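Local structure of coclaurine N-methyltransferase (6GKZ) at residues 87-92 with 107-112; 91-96 with 196-201; 119-124 with 143-148; 278-283 with 338-343. The protein catalyses the transfer of a methyl group from S-adenosyl-L-methionine to the ring nitrogen of coclaurine, a step of plant alkaloid biosynthesis. All coordinates share one frame; numbering follows the deposited sequence.

Interaction 1: residues 87-92 with 107-112. With SAH (S-adenosyl-L-homocysteine), chain E.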
# COMPACT_ATOMS: atom_id res chain seq x y z
N GLY A 87 -27.02 -2.83 -18.98
CA GLY A 87 -27.19 -1.82 -20.01
C GLY A 87 -26.99 -2.47 -21.37
O GLY A 87 -26.90 -3.69 -21.47
N SER A 88 -26.89 -1.64 -22.41
CA SER A 88 -26.73 -2.12 -23.79
C SER A 88 -25.35 -2.70 -24.05
O SER A 88 -25.13 -3.38 -25.06
CB SER A 88 -27.00 -0.99 -24.78
OG SER A 88 -28.27 -0.41 -24.53
N ASN A 89 -24.41 -2.43 -23.16
CA ASN A 89 -23.07 -3.00 -23.30
C ASN A 89 -22.94 -4.33 -22.56
O ASN A 89 -21.93 -5.02 -22.71
CB ASN A 89 -22.02 -2.01 -22.78
CG ASN A 89 -21.99 -0.72 -23.59
OD1 ASN A 89 -21.34 -0.65 -24.64
ND2 ASN A 89 -22.69 0.30 -23.11
N LEU A 90 -23.95 -4.68 -21.77
CA LEU A 90 -23.91 -5.89 -20.94
C LEU A 90 -22.64 -5.94 -20.11
O LEU A 90 -22.03 -7.01 -19.95
CB LEU A 90 -24.02 -7.16 -21.80
CG LEU A 90 -25.14 -7.19 -22.84
CD1 LEU A 90 -25.23 -8.57 -23.55
CD2 LEU A 90 -26.46 -6.79 -22.24
N LYS A 91 -22.24 -4.79 -19.58
CA LYS A 91 -21.12 -4.72 -18.65
C LYS A 91 -21.54 -5.25 -17.27
O LYS A 91 -22.27 -4.59 -16.52
CB LYS A 91 -20.59 -3.28 -18.54
CG LYS A 91 -19.23 -3.17 -17.84
CD LYS A 91 -18.72 -1.73 -17.81
CE LYS A 91 -17.25 -1.64 -17.39
NZ LYS A 91 -16.92 -2.24 -16.04
N GLY A 92 -21.09 -6.45 -16.94
CA GLY A 92 -21.40 -7.06 -15.67
C GLY A 92 -20.28 -6.78 -14.69
O GLY A 92 -19.65 -7.70 -14.17
N ALA A 107 -23.10 5.31 -17.88
CA ALA A 107 -22.14 4.94 -16.86
C ALA A 107 -21.27 3.78 -17.36
O ALA A 107 -20.10 3.69 -17.01
CB ALA A 107 -22.85 4.58 -15.56
N GLU A 108 -21.84 2.90 -18.18
CA GLU A 108 -21.07 1.85 -18.86
C GLU A 108 -20.01 2.48 -19.77
O GLU A 108 -18.82 2.21 -19.62
CB GLU A 108 -21.98 0.93 -19.69
CG GLU A 108 -22.84 -0.05 -18.88
CD GLU A 108 -23.75 -0.95 -19.76
OE1 GLU A 108 -24.17 -0.52 -20.86
OE2 GLU A 108 -24.04 -2.10 -19.33
N ILE A 109 -20.47 3.30 -20.72
CA ILE A 109 -19.59 3.97 -21.67
C ILE A 109 -18.46 4.72 -20.96
O ILE A 109 -17.27 4.47 -21.20
CB ILE A 109 -20.37 4.98 -22.56
CG1 ILE A 109 -21.48 4.27 -23.33
CG2 ILE A 109 -19.41 5.72 -23.49
CD1 ILE A 109 -20.99 3.04 -24.07
N ALA A 110 -18.86 5.64 -20.09
CA ALA A 110 -17.92 6.44 -19.34
C ALA A 110 -16.86 5.56 -18.67
O ALA A 110 -15.68 5.92 -18.66
CB ALA A 110 -18.66 7.27 -18.31
N MSE A 111 -17.28 4.42 -18.12
CA MSE A 111 -16.35 3.52 -17.43
C MSE A 111 -15.40 2.84 -18.43
O MSE A 111 -14.19 2.74 -18.21
CB MSE A 111 -17.11 2.47 -16.62
CG MSE A 111 -16.20 1.51 -15.83
SE MSE A 111 -15.00 2.41 -14.52
CE MSE A 111 -15.96 2.08 -12.84
N LEU A 112 -15.97 2.40 -19.54
CA LEU A 112 -15.21 1.79 -20.61
C LEU A 112 -14.17 2.75 -21.20
O LEU A 112 -13.05 2.33 -21.49
CB LEU A 112 -16.16 1.30 -21.68
CG LEU A 112 -17.00 0.08 -21.28
CD1 LEU A 112 -18.03 -0.21 -22.34
CD2 LEU A 112 -16.11 -1.16 -21.07
N SAH E . -14.53 -8.15 -17.13
CA SAH E . -15.90 -8.61 -17.39
CB SAH E . -16.20 -9.90 -16.63
CG SAH E . -15.71 -10.00 -15.18
SD SAH E . -16.70 -11.17 -14.22
C SAH E . -16.96 -7.54 -17.09
O SAH E . -18.08 -7.58 -17.61
OXT SAH E . -16.71 -6.61 -16.33
C5' SAH E . -15.49 -12.52 -14.21
C4' SAH E . -15.41 -13.17 -15.59
O4' SAH E . -14.18 -13.84 -15.73
C3' SAH E . -16.49 -14.19 -15.93
O3' SAH E . -17.58 -13.56 -16.55
C2' SAH E . -15.81 -15.13 -16.90
O2' SAH E . -16.14 -14.77 -18.23
C1' SAH E . -14.33 -14.91 -16.63
N9 SAH E . -13.68 -16.02 -15.95
C8 SAH E . -13.85 -16.38 -14.64
N7 SAH E . -13.04 -17.43 -14.39
C5 SAH E . -12.34 -17.71 -15.53
C6 SAH E . -11.38 -18.65 -15.86
N6 SAH E . -10.96 -19.53 -14.95
N1 SAH E . -10.85 -18.67 -17.13
C2 SAH E . -11.28 -17.77 -18.07
N3 SAH E . -12.23 -16.83 -17.75
C4 SAH E . -12.74 -16.81 -16.51
O HOH W 1 -24.47 -3.14 -16.67
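E108 reaches out from its helix, its chain extended beyond CG, and lays its carboxylate against the turn G87-L90. OE1 takes two bonds from N89: the backbone N at 3.0 Å, on the syn side, and ND2 at 2.8 Å, from above the carboxylate plane. Both donors come from the same face, and the amide and carboxylate planes stand 73° apart. N89 can grip twice because its CG lies beside its own backbone N (chi1 -63°), which brings ND2 back over the acid. OE2 accepts from K91 N at 3.2 Å and weakly from G87 N; a water bridges it to K91 O. So many donors probably stabilise the buried negative charge. I109 CD1 packs across the N89 amide. The K91 chain, with CG anti to its backbone N (chi1 -166°), slants along the helix and crosses the side chain of selenomethionine M111 at about a right angle, CE 3.7 Å from M111 CG and 3.9 Å from L112 CD2. It bends at the last torsion; NZ is held by C94 O, Y115 OH and, less certainly because that oxygen is modelled too close to the ligand, S93 OG. G92 N makes a weak bond to the carboxylate O of S-adenosyl-L-homocysteine. The contact thus fastens the cofactor-binding loop after helix 79-85 to helix 104-118, while N89, K91 and L112 also pack on helix 136-144.

Interaction 2: residues 91-96 with 196-201. With SAH (S-adenosyl-L-homocysteine), chain E.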
# COMPACT_ATOMS: atom_id res chain seq x y z
N LYS A 91 -22.24 -4.79 -19.58
CA LYS A 91 -21.12 -4.72 -18.65
C LYS A 91 -21.54 -5.25 -17.27
O LYS A 91 -22.27 -4.59 -16.52
CB LYS A 91 -20.59 -3.28 -18.54
CG LYS A 91 -19.23 -3.17 -17.84
CD LYS A 91 -18.72 -1.73 -17.81
CE LYS A 91 -17.25 -1.64 -17.39
NZ LYS A 91 -16.92 -2.24 -16.04
N GLY A 92 -21.09 -6.45 -16.94
CA GLY A 92 -21.40 -7.06 -15.67
C GLY A 92 -20.28 -6.78 -14.69
O GLY A 92 -19.65 -7.70 -14.17
N SER A 93 -20.04 -5.50 -14.46
CA SER A 93 -19.06 -5.03 -13.48
C SER A 93 -19.30 -3.54 -13.23
O SER A 93 -20.25 -2.97 -13.77
CB SER A 93 -17.63 -5.28 -13.96
OG SER A 93 -17.42 -4.75 -15.27
N CYS A 94 -18.44 -2.91 -12.44
CA CYS A 94 -18.66 -1.53 -12.02
C CYS A 94 -18.82 -0.58 -13.21
O CYS A 94 -18.09 -0.68 -14.21
CB CYS A 94 -17.51 -1.05 -11.13
SG CYS A 94 -17.87 0.47 -10.19
N CYS A 95 -19.80 0.32 -13.11
CA CYS A 95 -20.00 1.40 -14.07
C CYS A 95 -19.70 2.75 -13.41
O CYS A 95 -19.61 2.85 -12.18
CB CYS A 95 -21.41 1.38 -14.64
SG CYS A 95 -21.79 -0.17 -15.54
N TYR A 96 -19.57 3.80 -14.21
CA TYR A 96 -19.07 5.07 -13.68
C TYR A 96 -20.06 6.23 -13.84
O TYR A 96 -20.31 6.70 -14.95
CB TYR A 96 -17.74 5.43 -14.37
CG TYR A 96 -17.04 6.56 -13.67
CD1 TYR A 96 -17.38 7.88 -13.92
CD2 TYR A 96 -16.07 6.30 -12.70
CE1 TYR A 96 -16.76 8.92 -13.26
CE2 TYR A 96 -15.44 7.33 -12.04
CZ TYR A 96 -15.78 8.64 -12.32
OH TYR A 96 -15.16 9.68 -11.65
N VAL A 196 -7.63 -6.60 -17.36
CA VAL A 196 -8.27 -7.54 -16.42
C VAL A 196 -9.31 -6.81 -15.58
O VAL A 196 -8.97 -6.09 -14.64
CB VAL A 196 -7.24 -8.20 -15.46
CG1 VAL A 196 -7.95 -9.12 -14.47
CG2 VAL A 196 -6.15 -8.95 -16.21
N ILE A 197 -10.59 -6.99 -15.89
CA ILE A 197 -11.62 -6.28 -15.14
C ILE A 197 -12.33 -7.23 -14.18
O ILE A 197 -13.19 -8.03 -14.59
CB ILE A 197 -12.67 -5.60 -16.09
CG1 ILE A 197 -11.98 -4.72 -17.13
CG2 ILE A 197 -13.70 -4.79 -15.29
CD1 ILE A 197 -10.98 -3.76 -16.58
N GLU A 198 -11.95 -7.15 -12.90
CA GLU A 198 -12.63 -7.87 -11.82
C GLU A 198 -12.61 -9.40 -11.97
O GLU A 198 -13.56 -10.08 -11.63
CB GLU A 198 -14.08 -7.40 -11.69
CG GLU A 198 -14.19 -5.95 -11.21
CD GLU A 198 -15.61 -5.46 -11.06
OE1 GLU A 198 -16.44 -6.18 -10.47
OE2 GLU A 198 -15.92 -4.35 -11.54
N LEU A 199 -11.48 -9.92 -12.45
CA LEU A 199 -11.26 -11.36 -12.51
C LEU A 199 -10.49 -11.92 -11.28
O LEU A 199 -10.72 -13.06 -10.85
CB LEU A 199 -10.52 -11.70 -13.79
CG LEU A 199 -10.17 -13.17 -13.97
CD1 LEU A 199 -11.39 -13.93 -14.46
CD2 LEU A 199 -9.01 -13.31 -14.91
N PHE A 200 -9.58 -11.12 -10.72
CA PHE A 200 -8.68 -11.61 -9.67
C PHE A 200 -9.40 -11.98 -8.38
O PHE A 200 -8.85 -12.72 -7.57
CB PHE A 200 -7.59 -10.58 -9.34
CG PHE A 200 -6.46 -10.52 -10.34
CD1 PHE A 200 -6.63 -10.97 -11.64
CD2 PHE A 200 -5.22 -10.01 -9.97
CE1 PHE A 200 -5.58 -10.92 -12.55
CE2 PHE A 200 -4.16 -9.96 -10.88
CZ PHE A 200 -4.35 -10.41 -12.17
N GLU A 201 -10.60 -11.46 -8.17
CA GLU A 201 -11.35 -11.77 -6.95
C GLU A 201 -11.74 -13.25 -6.90
O GLU A 201 -12.06 -13.79 -5.84
CB GLU A 201 -12.61 -10.89 -6.85
CG GLU A 201 -12.35 -9.38 -6.74
CD GLU A 201 -12.18 -8.69 -8.11
OE1 GLU A 201 -11.56 -9.30 -9.01
OE2 GLU A 201 -12.66 -7.54 -8.28
N SAH E . -14.53 -8.15 -17.13
CA SAH E . -15.90 -8.61 -17.39
CB SAH E . -16.20 -9.90 -16.63
CG SAH E . -15.71 -10.00 -15.18
SD SAH E . -16.70 -11.17 -14.22
C SAH E . -16.96 -7.54 -17.09
O SAH E . -18.08 -7.58 -17.61
OXT SAH E . -16.71 -6.61 -16.33
C5' SAH E . -15.49 -12.52 -14.21
C4' SAH E . -15.41 -13.17 -15.59
O4' SAH E . -14.18 -13.84 -15.73
C3' SAH E . -16.49 -14.19 -15.93
O3' SAH E . -17.58 -13.56 -16.55
C2' SAH E . -15.81 -15.13 -16.90
O2' SAH E . -16.14 -14.77 -18.23
C1' SAH E . -14.33 -14.91 -16.63
N9 SAH E . -13.68 -16.02 -15.95
C8 SAH E . -13.85 -16.38 -14.64
N7 SAH E . -13.04 -17.43 -14.39
C5 SAH E . -12.34 -17.71 -15.53
C6 SAH E . -11.38 -18.65 -15.86
N6 SAH E . -10.96 -19.53 -14.95
N1 SAH E . -10.85 -18.67 -17.13
C2 SAH E . -11.28 -17.77 -18.07
N3 SAH E . -12.23 -16.83 -17.75
C4 SAH E . -12.74 -16.81 -16.51
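S93 and E198 bring the two backbones closest, their CA atoms 7.2 Å apart, where an irregular loop passes the C-terminal end of strand 191-197. The loop turns at G92, the centre of an inverse gamma turn with a weak S93 N to K91 O bond, and is nearly fully extended at S93; the chain leaving the strand takes positive phi at E198 (61°). One direct hydrogen bond joins them: C94 N points almost straight (177°) at E198 OE2, 3.0 Å away, using the syn lone pair. E198 gets there with CG beside its backbone N and the chain extended beyond it, and its carboxylate lies close to that of E226 on strand 221-230. K91 NZ, 2.7 Å from C94 O, helps fix the loop. The S93 side chain is modelled too close to the ligand carboxylate for its exact place to be trusted. The carbonyl O of I197 accepts a hydrogen bond from the amino N of S-adenosyl-L-homocysteine at 2.9 Å. L199 CD1 packs where ribose and adenine join, 3.1 Å from O4'. With G92 and S93, which bind S-adenosyl-L-homocysteine, the two segments line the amino-acid end of the pocket, and L199 extends the lining to the sugar. Around them, I197 packs on Y115 of helix 104-118, C94 and E198 meet F284 of helix 282-297, and V196 and E198 pair through their backbones with strand 221-230, the next strand of the central sheet.

Interaction 3: residues 119-124 with 143-148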
# COMPACT_ATOMS: atom_id res chain seq x y z
N ALA A 119 -5.52 2.87 -19.34
CA ALA A 119 -4.72 1.80 -19.90
C ALA A 119 -3.85 2.33 -21.02
O ALA A 119 -3.05 1.59 -21.59
CB ALA A 119 -5.61 0.66 -20.39
N GLN A 120 -4.03 3.60 -21.36
CA GLN A 120 -3.25 4.22 -22.42
C GLN A 120 -3.24 3.43 -23.74
O GLN A 120 -2.19 3.22 -24.35
CB GLN A 120 -1.81 4.43 -21.94
CG GLN A 120 -1.70 5.37 -20.77
CD GLN A 120 -0.29 5.48 -20.27
OE1 GLN A 120 0.66 5.22 -21.01
NE2 GLN A 120 -0.13 5.84 -19.01
N ILE A 121 -4.41 2.97 -24.16
CA ILE A 121 -4.51 2.27 -25.43
C ILE A 121 -4.22 3.21 -26.60
O ILE A 121 -4.75 4.31 -26.67
CB ILE A 121 -5.90 1.66 -25.63
CG1 ILE A 121 -6.28 0.82 -24.42
CG2 ILE A 121 -5.92 0.80 -26.89
CD1 ILE A 121 -7.58 0.10 -24.60
N GLN A 122 -3.36 2.75 -27.51
CA GLN A 122 -3.12 3.43 -28.78
C GLN A 122 -3.64 2.58 -29.94
O GLN A 122 -3.72 1.35 -29.83
CB GLN A 122 -1.62 3.72 -28.97
CG GLN A 122 -1.00 4.61 -27.90
CD GLN A 122 -0.66 6.00 -28.40
OE1 GLN A 122 -0.74 6.28 -29.60
NE2 GLN A 122 -0.27 6.87 -27.48
N ASP A 123 -3.94 3.23 -31.05
CA ASP A 123 -4.76 2.67 -32.12
C ASP A 123 -4.22 1.41 -32.80
O ASP A 123 -5.00 0.57 -33.24
CB ASP A 123 -5.03 3.73 -33.19
CG ASP A 123 -5.97 3.24 -34.28
OD1 ASP A 123 -6.78 2.32 -34.02
OD2 ASP A 123 -5.93 3.79 -35.41
N GLY A 124 -2.92 1.24 -32.93
CA GLY A 124 -2.47 0.03 -33.60
C GLY A 124 -2.10 -1.17 -32.73
O GLY A 124 -1.58 -2.15 -33.24
N GLN A 143 -14.20 -1.28 -31.51
CA GLN A 143 -14.97 -0.25 -32.19
C GLN A 143 -14.28 1.10 -32.18
O GLN A 143 -14.27 1.81 -33.18
CB GLN A 143 -16.35 -0.13 -31.54
CG GLN A 143 -17.18 1.00 -32.13
CD GLN A 143 -18.02 0.56 -33.31
OE1 GLN A 143 -18.81 -0.38 -33.21
NE2 GLN A 143 -17.85 1.24 -34.44
N LYS A 144 -13.69 1.48 -31.05
CA LYS A 144 -13.01 2.77 -30.97
C LYS A 144 -11.69 2.78 -31.74
O LYS A 144 -11.37 3.74 -32.45
CB LYS A 144 -12.75 3.17 -29.52
CG LYS A 144 -11.96 4.47 -29.38
CD LYS A 144 -11.74 4.81 -27.94
CE LYS A 144 -12.97 4.42 -27.13
NZ LYS A 144 -13.07 5.22 -25.87
N TYR A 145 -10.92 1.71 -31.59
CA TYR A 145 -9.60 1.63 -32.19
C TYR A 145 -9.60 0.59 -33.30
O TYR A 145 -9.40 -0.61 -33.04
CB TYR A 145 -8.55 1.28 -31.15
CG TYR A 145 -8.51 2.19 -29.95
CD1 TYR A 145 -7.99 3.48 -30.04
CD2 TYR A 145 -8.99 1.77 -28.72
CE1 TYR A 145 -7.94 4.31 -28.93
CE2 TYR A 145 -8.95 2.59 -27.62
CZ TYR A 145 -8.42 3.85 -27.73
OH TYR A 145 -8.38 4.67 -26.62
N LYS A 146 -9.82 1.05 -34.53
CA LYS A 146 -10.09 0.16 -35.64
C LYS A 146 -8.86 -0.65 -36.05
O LYS A 146 -8.99 -1.72 -36.65
CB LYS A 146 -10.63 0.96 -36.82
CG LYS A 146 -12.09 1.35 -36.64
CD LYS A 146 -12.99 0.11 -36.54
CE LYS A 146 -14.47 0.46 -36.49
NZ LYS A 146 -15.36 -0.67 -36.93
N ASN A 147 -7.68 -0.16 -35.70
CA ASN A 147 -6.46 -0.83 -36.09
C ASN A 147 -5.88 -1.72 -34.99
O ASN A 147 -4.84 -2.35 -35.19
CB ASN A 147 -5.42 0.19 -36.53
CG ASN A 147 -5.70 0.73 -37.91
OD1 ASN A 147 -5.39 0.09 -38.90
ND2 ASN A 147 -6.29 1.91 -37.98
N CYS A 148 -6.55 -1.77 -33.84
CA CYS A 148 -6.20 -2.70 -32.76
C CYS A 148 -6.67 -4.11 -33.06
O CYS A 148 -7.80 -4.33 -33.50
CB CYS A 148 -6.81 -2.25 -31.43
SG CYS A 148 -6.01 -0.83 -30.64
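D123 and N147 supply the polar part of this contact through two hydrogen bonds, one to each carboxylate oxygen. OD1 accepts from the N147 backbone N at 3.1 Å, and OD2 from N147 ND2 at 3.2 Å; both donors come in on the syn side, about a third of a right angle out of the carboxylate plane. With CG anti to its backbone N (chi1 -176°), D123 extends its acid over the turn Y145-C148, and the amide of N147 meets it with the two planes 72° apart. The apolar part is centred on Y145. I121 CG2 makes a CH-pi contact over one face of the ring, 3.9 Å from the centroid and displaced toward the rim beside CE2, while the K144 CG methylene lies over the centre of the opposite face. The same I121 methyl touches C148 SG at 4.1 Å, and C116 of helix 104-118 adjoins both I121 and Y145. Q120, at positive phi, ends helix 104-118 in a Schellman motif, and a type I beta turn follows helix 136-144. Two helix-to-strand connections are thus joined where the neighbouring parallel strands 126-130 and 149-154 of the Rossmann-like methyltransferase sheet begin, opposite its cofactor-binding ends.

Interaction 4: residues 278-283 with 338-343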
# COMPACT_ATOMS: atom_id res chain seq x y z
N THR A 278 -8.14 4.97 -7.13
CA THR A 278 -9.34 4.34 -6.59
C THR A 278 -10.58 5.13 -6.96
O THR A 278 -10.52 6.33 -7.23
CB THR A 278 -9.27 4.18 -5.05
OG1 THR A 278 -9.22 5.47 -4.42
CG2 THR A 278 -8.05 3.38 -4.65
N LEU A 279 -11.71 4.44 -6.99
CA LEU A 279 -13.00 5.08 -7.22
C LEU A 279 -13.86 4.87 -6.00
O LEU A 279 -13.82 3.79 -5.39
CB LEU A 279 -13.69 4.51 -8.45
CG LEU A 279 -12.93 4.63 -9.75
CD1 LEU A 279 -13.87 4.32 -10.89
CD2 LEU A 279 -12.33 6.05 -9.88
N SER A 280 -14.63 5.89 -5.65
CA SER A 280 -15.64 5.76 -4.60
C SER A 280 -16.55 4.55 -4.80
O SER A 280 -16.84 4.16 -5.94
CB SER A 280 -16.48 7.03 -4.53
OG SER A 280 -17.70 6.76 -3.86
N GLY A 281 -16.99 3.97 -3.69
CA GLY A 281 -17.89 2.84 -3.75
C GLY A 281 -19.26 3.19 -4.31
O GLY A 281 -20.02 2.31 -4.73
N LYS A 282 -19.58 4.49 -4.31
CA LYS A 282 -20.90 4.93 -4.75
C LYS A 282 -21.17 4.48 -6.17
O LYS A 282 -22.32 4.24 -6.55
CB LYS A 282 -21.03 6.45 -4.68
CG LYS A 282 -20.98 7.05 -3.31
CD LYS A 282 -20.75 8.57 -3.44
CE LYS A 282 -21.05 9.30 -2.15
NZ LYS A 282 -22.39 8.92 -1.67
N HIS A 283 -20.11 4.37 -6.97
CA HIS A 283 -20.27 3.99 -8.38
C HIS A 283 -20.82 2.57 -8.51
O HIS A 283 -21.80 2.33 -9.21
CB HIS A 283 -18.95 4.15 -9.13
CG HIS A 283 -18.47 5.56 -9.22
ND1 HIS A 283 -19.03 6.49 -10.07
CD2 HIS A 283 -17.50 6.22 -8.53
CE1 HIS A 283 -18.43 7.65 -9.92
NE2 HIS A 283 -17.50 7.52 -8.99
N ASN A 338 -20.93 6.14 2.80
CA ASN A 338 -20.78 7.00 1.62
C ASN A 338 -19.74 6.56 0.58
O ASN A 338 -19.12 7.40 -0.05
CB ASN A 338 -20.47 8.43 2.06
CG ASN A 338 -21.19 9.47 1.21
OD1 ASN A 338 -22.40 9.37 1.00
ND2 ASN A 338 -20.45 10.45 0.71
N GLY A 339 -19.56 5.25 0.41
CA GLY A 339 -18.61 4.73 -0.57
C GLY A 339 -17.14 4.82 -0.18
O GLY A 339 -16.26 4.73 -1.02
N GLU A 340 -16.88 4.99 1.12
CA GLU A 340 -15.53 5.19 1.62
C GLU A 340 -15.02 4.01 2.45
O GLU A 340 -14.06 4.15 3.21
CB GLU A 340 -15.46 6.48 2.45
CG GLU A 340 -15.50 7.76 1.62
CD GLU A 340 -14.43 7.80 0.53
OE1 GLU A 340 -13.22 7.82 0.87
OE2 GLU A 340 -14.79 7.83 -0.67
N GLU A 341 -15.64 2.85 2.29
CA GLU A 341 -15.10 1.65 2.89
C GLU A 341 -14.75 0.67 1.79
O GLU A 341 -13.57 0.51 1.45
CB GLU A 341 -16.07 1.04 3.90
CG GLU A 341 -16.40 1.98 5.08
CD GLU A 341 -15.21 2.30 5.98
OE1 GLU A 341 -14.27 1.47 6.09
OE2 GLU A 341 -15.22 3.39 6.60
N TRP A 342 -15.76 0.03 1.20
CA TRP A 342 -15.56 -0.85 0.05
C TRP A 342 -15.73 -0.05 -1.24
O TRP A 342 -16.65 0.77 -1.36
CB TRP A 342 -16.54 -2.04 0.06
CG TRP A 342 -16.38 -2.99 1.22
CD1 TRP A 342 -15.59 -4.11 1.26
CD2 TRP A 342 -17.05 -2.92 2.49
NE1 TRP A 342 -15.72 -4.73 2.48
CE2 TRP A 342 -16.61 -4.02 3.25
CE3 TRP A 342 -17.97 -2.03 3.05
CZ2 TRP A 342 -17.06 -4.26 4.54
CZ3 TRP A 342 -18.43 -2.27 4.34
CH2 TRP A 342 -17.97 -3.37 5.07
N MSE A 343 -14.86 -0.31 -2.20
CA MSE A 343 -14.72 0.53 -3.39
C MSE A 343 -13.99 -0.19 -4.55
O MSE A 343 -13.81 -1.40 -4.51
CB MSE A 343 -13.97 1.78 -2.99
CG MSE A 343 -12.68 1.46 -2.28
SE MSE A 343 -11.77 3.03 -1.63
CE MSE A 343 -13.14 3.67 -0.36
O HOH W 2 -17.14 8.36 -1.69
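A helix N-terminus following an edge strand meets the glycine turn that leads into the next strand of the sheet: S280, G281 and K282 face N338 and G339. S280 precedes the turn into helix 282-297, and its OG accepts K282 N at 3.0 Å, a capping bond. OG can fold over this N-H because it sits anti to its own backbone N (chi1 160°). At the centre, G281 N donates to G339 O at 2.9 Å, nearly straight (171°), in the carbonyl plane and on a lone pair. The glycines sit with their CA atoms 3.8 Å apart; W342 O occupies the side-chain position of G281, and S280 OG and K282 N that of G339, which also has positive phi. A water accepts from S280 OG and donates to N338 O and E340 OE2, while the other oxygen of E340 binds Y44 N of the second subunit. On the outer side K282 crosses N338 at a slant, bending only at its last torsion. NZ reaches OD1 at 2.7 Å, but from well above the carbonyl plane (64° out of it) and not on a lone pair, with CE lying against the amide. Selenomethionine M343 sets CB 3.1 Å from L279 O and its SE beside T278 CB. L279 pairs through its backbone with A344, so the contact lies at the end of the antiparallel pair 273-279 and 342-349, which completes the 3-2-1-4-5-7-6 strand order of the class I methyltransferase fold.

How the interactions relate
Interaction 1 closes a short loop between the segment after helix 79-85 and helix 104-118. Interaction 2 starts from the same segment, sharing K91 and G92, but closes a far longer loop at the end of strand 191-197; interaction 3 is nested within it, joining the turns that follow helices 104-118 and 136-144, where strands 126-130 and 149-154 begin. Interaction 4 comes later in the chain, joining strand 273-279 and helix 282-297 to strand 342-349. Interactions 1 and 2 touch each other and the bound S-adenosyl-L-homocysteine. Interaction 4 meets both, M111 and Y96 packing on L279 and H283 lying against C94 and C95, whereas interaction 3 touches none of the others.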